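Local coordinates for cytochrome P450 monooxygenase (Rhodococcus sp. ECU0066, PDB 6KBH), which probably works as a self-sufficient P450 monooxygenase, carrying heme, FMN and a 2Fe-2S cluster on one chain to pass electrons toward the heme for oxygen activation, at residues 477-482 and 557-562; 491-496 and 533-538. One frame throughout, in Å; residues are numbered along the deposited sequence.

Contact 1 (477-482 and 557-562)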
# COMPACT_ATOMS: atom_id res chain seq x y z
N MET A 477 -4.81 -15.96 -12.37
CA MET A 477 -5.06 -16.91 -13.43
C MET A 477 -5.08 -18.34 -12.89
O MET A 477 -4.71 -18.61 -11.74
CB MET A 477 -4.03 -16.79 -14.55
CG MET A 477 -4.02 -15.46 -15.28
SD MET A 477 -2.41 -15.11 -15.98
CE MET A 477 -2.78 -15.16 -17.69
N ALA A 478 -5.53 -19.26 -13.74
CA ALA A 478 -5.62 -20.67 -13.40
C ALA A 478 -4.66 -21.46 -14.27
O ALA A 478 -4.41 -21.11 -15.43
CB ALA A 478 -7.06 -21.19 -13.59
N VAL A 479 -4.10 -22.51 -13.69
CA VAL A 479 -3.18 -23.39 -14.40
C VAL A 479 -4.00 -24.48 -15.09
O VAL A 479 -4.60 -25.33 -14.42
CB VAL A 479 -2.13 -23.99 -13.45
CG1 VAL A 479 -2.77 -24.56 -12.19
CG2 VAL A 479 -1.31 -25.04 -14.17
N SER A 480 -4.02 -24.45 -16.42
CA SER A 480 -4.78 -25.43 -17.19
C SER A 480 -3.95 -26.65 -17.59
O SER A 480 -4.54 -27.66 -17.98
CB SER A 480 -5.34 -24.77 -18.45
OG SER A 480 -4.30 -24.22 -19.24
N GLY A 481 -2.63 -26.57 -17.51
CA GLY A 481 -1.81 -27.71 -17.87
C GLY A 481 -0.35 -27.61 -17.48
O GLY A 481 0.26 -26.54 -17.55
N LEU A 482 0.21 -28.75 -17.06
CA LEU A 482 1.63 -28.88 -16.75
C LEU A 482 2.24 -29.90 -17.70
O LEU A 482 1.79 -31.05 -17.75
CB LEU A 482 1.85 -29.33 -15.30
CG LEU A 482 1.37 -28.44 -14.16
CD1 LEU A 482 1.57 -26.99 -14.56
CD2 LEU A 482 -0.07 -28.72 -13.79
N VAL A 557 -2.76 -29.02 -11.55
CA VAL A 557 -3.80 -28.47 -12.42
C VAL A 557 -4.93 -27.96 -11.54
O VAL A 557 -5.19 -28.52 -10.47
CB VAL A 557 -4.30 -29.52 -13.44
CG1 VAL A 557 -5.60 -29.08 -14.10
CG2 VAL A 557 -3.26 -29.78 -14.50
N GLY A 558 -5.60 -26.89 -11.97
CA GLY A 558 -6.75 -26.37 -11.26
C GLY A 558 -6.43 -25.37 -10.17
O GLY A 558 -7.36 -24.72 -9.66
N ALA A 559 -5.17 -25.23 -9.78
CA ALA A 559 -4.79 -24.19 -8.85
C ALA A 559 -4.89 -22.82 -9.52
O ALA A 559 -5.04 -22.70 -10.74
CB ALA A 559 -3.37 -24.43 -8.33
N THR A 560 -4.80 -21.78 -8.70
CA THR A 560 -4.78 -20.42 -9.24
C THR A 560 -3.66 -19.63 -8.59
O THR A 560 -3.46 -19.69 -7.38
CB THR A 560 -6.12 -19.70 -9.04
OG1 THR A 560 -6.53 -19.77 -7.66
CG2 THR A 560 -7.18 -20.30 -9.94
N LEU A 561 -2.94 -18.89 -9.42
CA LEU A 561 -1.77 -18.15 -9.01
C LEU A 561 -2.03 -16.68 -9.31
O LEU A 561 -2.59 -16.33 -10.35
CB LEU A 561 -0.54 -18.60 -9.80
CG LEU A 561 0.19 -19.87 -9.38
CD1 LEU A 561 1.20 -20.27 -10.46
CD2 LEU A 561 0.88 -19.66 -8.07
N ARG A 562 -1.62 -15.81 -8.39
CA ARG A 562 -1.62 -14.38 -8.63
C ARG A 562 -0.41 -14.04 -9.50
O ARG A 562 0.71 -14.47 -9.24
CB ARG A 562 -1.57 -13.60 -7.32
CG ARG A 562 -1.01 -12.21 -7.47
CD ARG A 562 -1.62 -11.25 -6.46
NE ARG A 562 -0.81 -11.11 -5.25
CZ ARG A 562 0.08 -10.14 -5.04
NH1 ARG A 562 0.28 -9.19 -5.95
NH2 ARG A 562 0.77 -10.10 -3.91
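With chi1 at 48°, V479 sets CG1 between its own backbone N and carbonyl carbon, and from there the methyl reaches A559 CB at 3.9 Å. V557 turns the other way (chi1 166°): CG1 lies opposite the backbone N, while CG2 is left beside that N and faces L482. The L482 and V557 side chains run past each other in opposite senses and touch through one methyl of each, L482 CD2 and V557 CG2.

Backbone bonds fix the pairing. M477 and L561 form an antiparallel hydrogen-bonded pair, in which L561 N gives a bond of 2.9 Å to M477 O; the return bond from M477 N to L561 O is weak, bent to 129° at the hydrogen. Next along, A478 and T560 are a non-hydrogen-bonded pair, their methyls A478 CB and T560 CG2 3.8 Å apart. The ladder then continues past the start of strand 560-562 into the non-strand residues before it: V479 N donates to A559 O at 3.1 Å, and V479 O accepts from G558 N at 3.1 Å, this last bond lying in the carbonyl plane. G558 has a positive phi at which a CB would press on the carbonyl oxygen of V557, which by itself accounts for glycine there.

The V479 side chain also packs on I492 and L494 of strand 489-496. All four hydrogen bonds across the two segments join main-chain groups and the side chains add apolar contacts, which implies that register here rests on the backbone ladder of the flavin-binding domain's antiparallel sheet.

Contact 2 (491-496 and 533-538). With FMN (flavin mononucleotide), chain B.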
# COMPACT_ATOMS: atom_id res chain seq x y z
N LEU A 491 6.48 -26.86 -18.34
CA LEU A 491 5.81 -25.85 -19.15
C LEU A 491 4.42 -25.64 -18.55
O LEU A 491 3.58 -26.55 -18.58
CB LEU A 491 5.72 -26.27 -20.61
CG LEU A 491 5.16 -25.17 -21.53
CD1 LEU A 491 6.07 -23.95 -21.54
CD2 LEU A 491 4.93 -25.69 -22.94
N ILE A 492 4.19 -24.45 -18.02
CA ILE A 492 2.92 -24.12 -17.37
C ILE A 492 2.05 -23.34 -18.34
O ILE A 492 2.52 -22.38 -18.97
CB ILE A 492 3.14 -23.32 -16.07
CG1 ILE A 492 4.07 -24.09 -15.12
CG2 ILE A 492 1.82 -23.06 -15.39
CD1 ILE A 492 4.40 -23.32 -13.87
N THR A 493 0.80 -23.74 -18.46
CA THR A 493 -0.20 -23.03 -19.25
C THR A 493 -1.14 -22.31 -18.29
O THR A 493 -1.83 -22.95 -17.50
CB THR A 493 -0.98 -23.98 -20.15
OG1 THR A 493 -1.25 -25.19 -19.44
CG2 THR A 493 -0.18 -24.32 -21.39
N LEU A 494 -1.15 -20.98 -18.35
CA LEU A 494 -1.88 -20.16 -17.40
C LEU A 494 -3.07 -19.50 -18.09
O LEU A 494 -2.89 -18.77 -19.07
CB LEU A 494 -0.97 -19.12 -16.76
CG LEU A 494 -0.04 -19.75 -15.71
CD1 LEU A 494 0.95 -18.73 -15.17
CD2 LEU A 494 -0.86 -20.38 -14.58
N ARG A 495 -4.27 -19.76 -17.56
CA ARG A 495 -5.54 -19.32 -18.11
C ARG A 495 -6.13 -18.19 -17.28
O ARG A 495 -6.14 -18.27 -16.04
CB ARG A 495 -6.55 -20.48 -18.13
CG ARG A 495 -6.32 -21.50 -19.20
CD ARG A 495 -6.71 -20.94 -20.54
NE ARG A 495 -6.07 -21.68 -21.61
CZ ARG A 495 -6.58 -22.73 -22.24
NH1 ARG A 495 -7.79 -23.19 -21.95
NH2 ARG A 495 -5.85 -23.32 -23.19
N ASP A 496 -6.67 -17.16 -17.94
CA ASP A 496 -7.39 -16.10 -17.23
C ASP A 496 -8.83 -16.56 -16.99
O ASP A 496 -9.56 -16.85 -17.94
CB ASP A 496 -7.36 -14.78 -18.00
CG ASP A 496 -8.12 -13.65 -17.28
OD1 ASP A 496 -8.74 -13.88 -16.22
OD2 ASP A 496 -8.08 -12.50 -17.78
N THR A 533 -4.07 -16.86 -23.01
CA THR A 533 -3.08 -17.54 -22.18
C THR A 533 -1.69 -16.92 -22.16
O THR A 533 -1.27 -16.19 -23.06
CB THR A 533 -2.87 -18.99 -22.62
OG1 THR A 533 -2.96 -19.08 -24.05
CG2 THR A 533 -3.80 -19.93 -21.90
N PHE A 534 -0.97 -17.30 -21.10
CA PHE A 534 0.46 -17.14 -20.97
C PHE A 534 1.09 -18.52 -20.77
O PHE A 534 0.48 -19.40 -20.17
CB PHE A 534 0.80 -16.24 -19.79
CG PHE A 534 0.46 -14.80 -20.02
CD1 PHE A 534 0.43 -14.26 -21.29
CD2 PHE A 534 0.16 -13.98 -18.94
CE1 PHE A 534 0.12 -12.94 -21.49
CE2 PHE A 534 -0.15 -12.66 -19.13
CZ PHE A 534 -0.17 -12.13 -20.40
N GLN A 535 2.31 -18.69 -21.28
CA GLN A 535 3.06 -19.92 -21.08
C GLN A 535 4.44 -19.59 -20.54
O GLN A 535 5.14 -18.74 -21.10
CB GLN A 535 3.18 -20.73 -22.38
CG GLN A 535 2.20 -21.88 -22.49
CD GLN A 535 2.34 -22.65 -23.79
OE1 GLN A 535 2.94 -22.16 -24.75
NE2 GLN A 535 1.78 -23.85 -23.83
N VAL A 536 4.83 -20.27 -19.47
CA VAL A 536 6.15 -20.14 -18.88
C VAL A 536 6.73 -21.53 -18.70
O VAL A 536 6.00 -22.52 -18.56
CB VAL A 536 6.11 -19.39 -17.53
CG1 VAL A 536 5.75 -17.93 -17.74
CG2 VAL A 536 5.12 -20.05 -16.58
N ALA A 537 8.06 -21.61 -18.70
CA ALA A 537 8.77 -22.88 -18.62
C ALA A 537 9.75 -22.84 -17.45
O ALA A 537 10.93 -22.54 -17.65
CB ALA A 537 9.47 -23.20 -19.93
N VAL A 538 9.29 -23.18 -16.25
CA VAL A 538 10.12 -23.03 -15.05
C VAL A 538 11.08 -24.20 -14.91
O VAL A 538 10.72 -25.36 -15.14
CB VAL A 538 9.22 -22.88 -13.81
CG1 VAL A 538 8.34 -24.10 -13.66
CG2 VAL A 538 10.07 -22.67 -12.56
N1 FMN B . 14.42 -13.92 -13.39
C2 FMN B . 14.32 -12.62 -13.71
O2 FMN B . 14.76 -11.75 -12.89
N3 FMN B . 13.77 -12.20 -14.85
C4 FMN B . 13.29 -13.11 -15.72
O4 FMN B . 12.73 -12.71 -16.89
C4A FMN B . 13.39 -14.47 -15.43
N5 FMN B . 12.91 -15.37 -16.30
C5A FMN B . 13.00 -16.67 -16.00
C6 FMN B . 12.50 -17.57 -16.92
C7 FMN B . 12.57 -18.92 -16.67
C7M FMN B . 11.97 -19.81 -17.78
C8 FMN B . 13.14 -19.40 -15.48
C8M FMN B . 13.23 -20.87 -15.15
C9 FMN B . 13.66 -18.49 -14.56
C9A FMN B . 13.58 -17.12 -14.81
N10 FMN B . 14.06 -16.21 -13.93
C10 FMN B . 13.96 -14.88 -14.23
C1' FMN B . 14.66 -16.61 -12.62
C2' FMN B . 13.62 -16.79 -11.54
O2' FMN B . 13.01 -15.63 -11.16
C3' FMN B . 14.21 -17.45 -10.32
O3' FMN B . 15.31 -16.77 -9.79
C4' FMN B . 14.57 -18.93 -10.61
O4' FMN B . 13.68 -19.73 -11.29
C5' FMN B . 14.79 -19.73 -9.29
O5' FMN B . 13.86 -19.48 -8.20
P FMN B . 14.25 -19.96 -6.76
O1P FMN B . 13.51 -19.15 -5.73
O2P FMN B . 13.90 -21.40 -6.56
O3P FMN B . 15.73 -19.78 -6.62
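I492 and V536, and two residues further on L494 and F534, are the two antiparallel hydrogen-bonded pairs of this ladder, and the strands run at 160° to each other. Each pair is bonded in both directions: I492 N reaches V536 O at 2.7 Å, nearly in line with the carbonyl, and V536 N returns to I492 O at 3.2 Å. L494 N to F534 O (2.9 Å) and F534 N to L494 O repeat the pattern. Between them T493 and Q535 form a non-hydrogen-bonded pair, where Q535 CA supplies a CA-H...O contact to I492 O.

Among the apolar contacts, I492 CB lies 3.9 Å from V536 CG2, and I492 CD1 meets V538 CG1 at 4.0 Å. L491, with CG opposite its backbone N (chi1 -174°), brings CD1 to A537 CB at 3.8 Å.

The extended Q535 chain runs side by side with T493, its CG and amide NE2 both against T493 CG2; Q535 NE2 also approaches L491 CD2 at 3.8 Å, those two side chains crossing at a slant. T493 OG1 instead bonds to G481 O. Shortening Q535 to an alanine is likely to leave T493 CG2 and L491 CD2 without their cover from the neighbouring strand.

The ligand contact comes at the C-terminal end of segment 533-538: V538 CA stands 3.8 Å from the C8M methyl of FMN, at the dimethylbenzene end of the flavin. Around this ladder, strand 475-486 lies beyond 491-496, I551 of helix 547-554 packs on I492 and V538, Y522 of strand 518-523 touches V536 and V538, and the F534 ring meets W505 at a steep angle.

How the contacts relate
The two contacts share one antiparallel sheet, with centres 8 Å apart, and contact 2 is nested within the chain loop that contact 1 closes. Strands 475-486 and 489-496 are consecutive in sequence and adjacent in the sheet, so segments 477-482 and 491-496 join the ladders: S480 OG is hydrogen-bonded to T493 O, and A478 and R495 are linked through their backbones. The order is 557-562, 477-482, 491-496, 533-538. Contact 2 includes A537 and V538 of the FMN pocket, whereas in contact 1 the L561 side chain remains about 13 Å from the flavin.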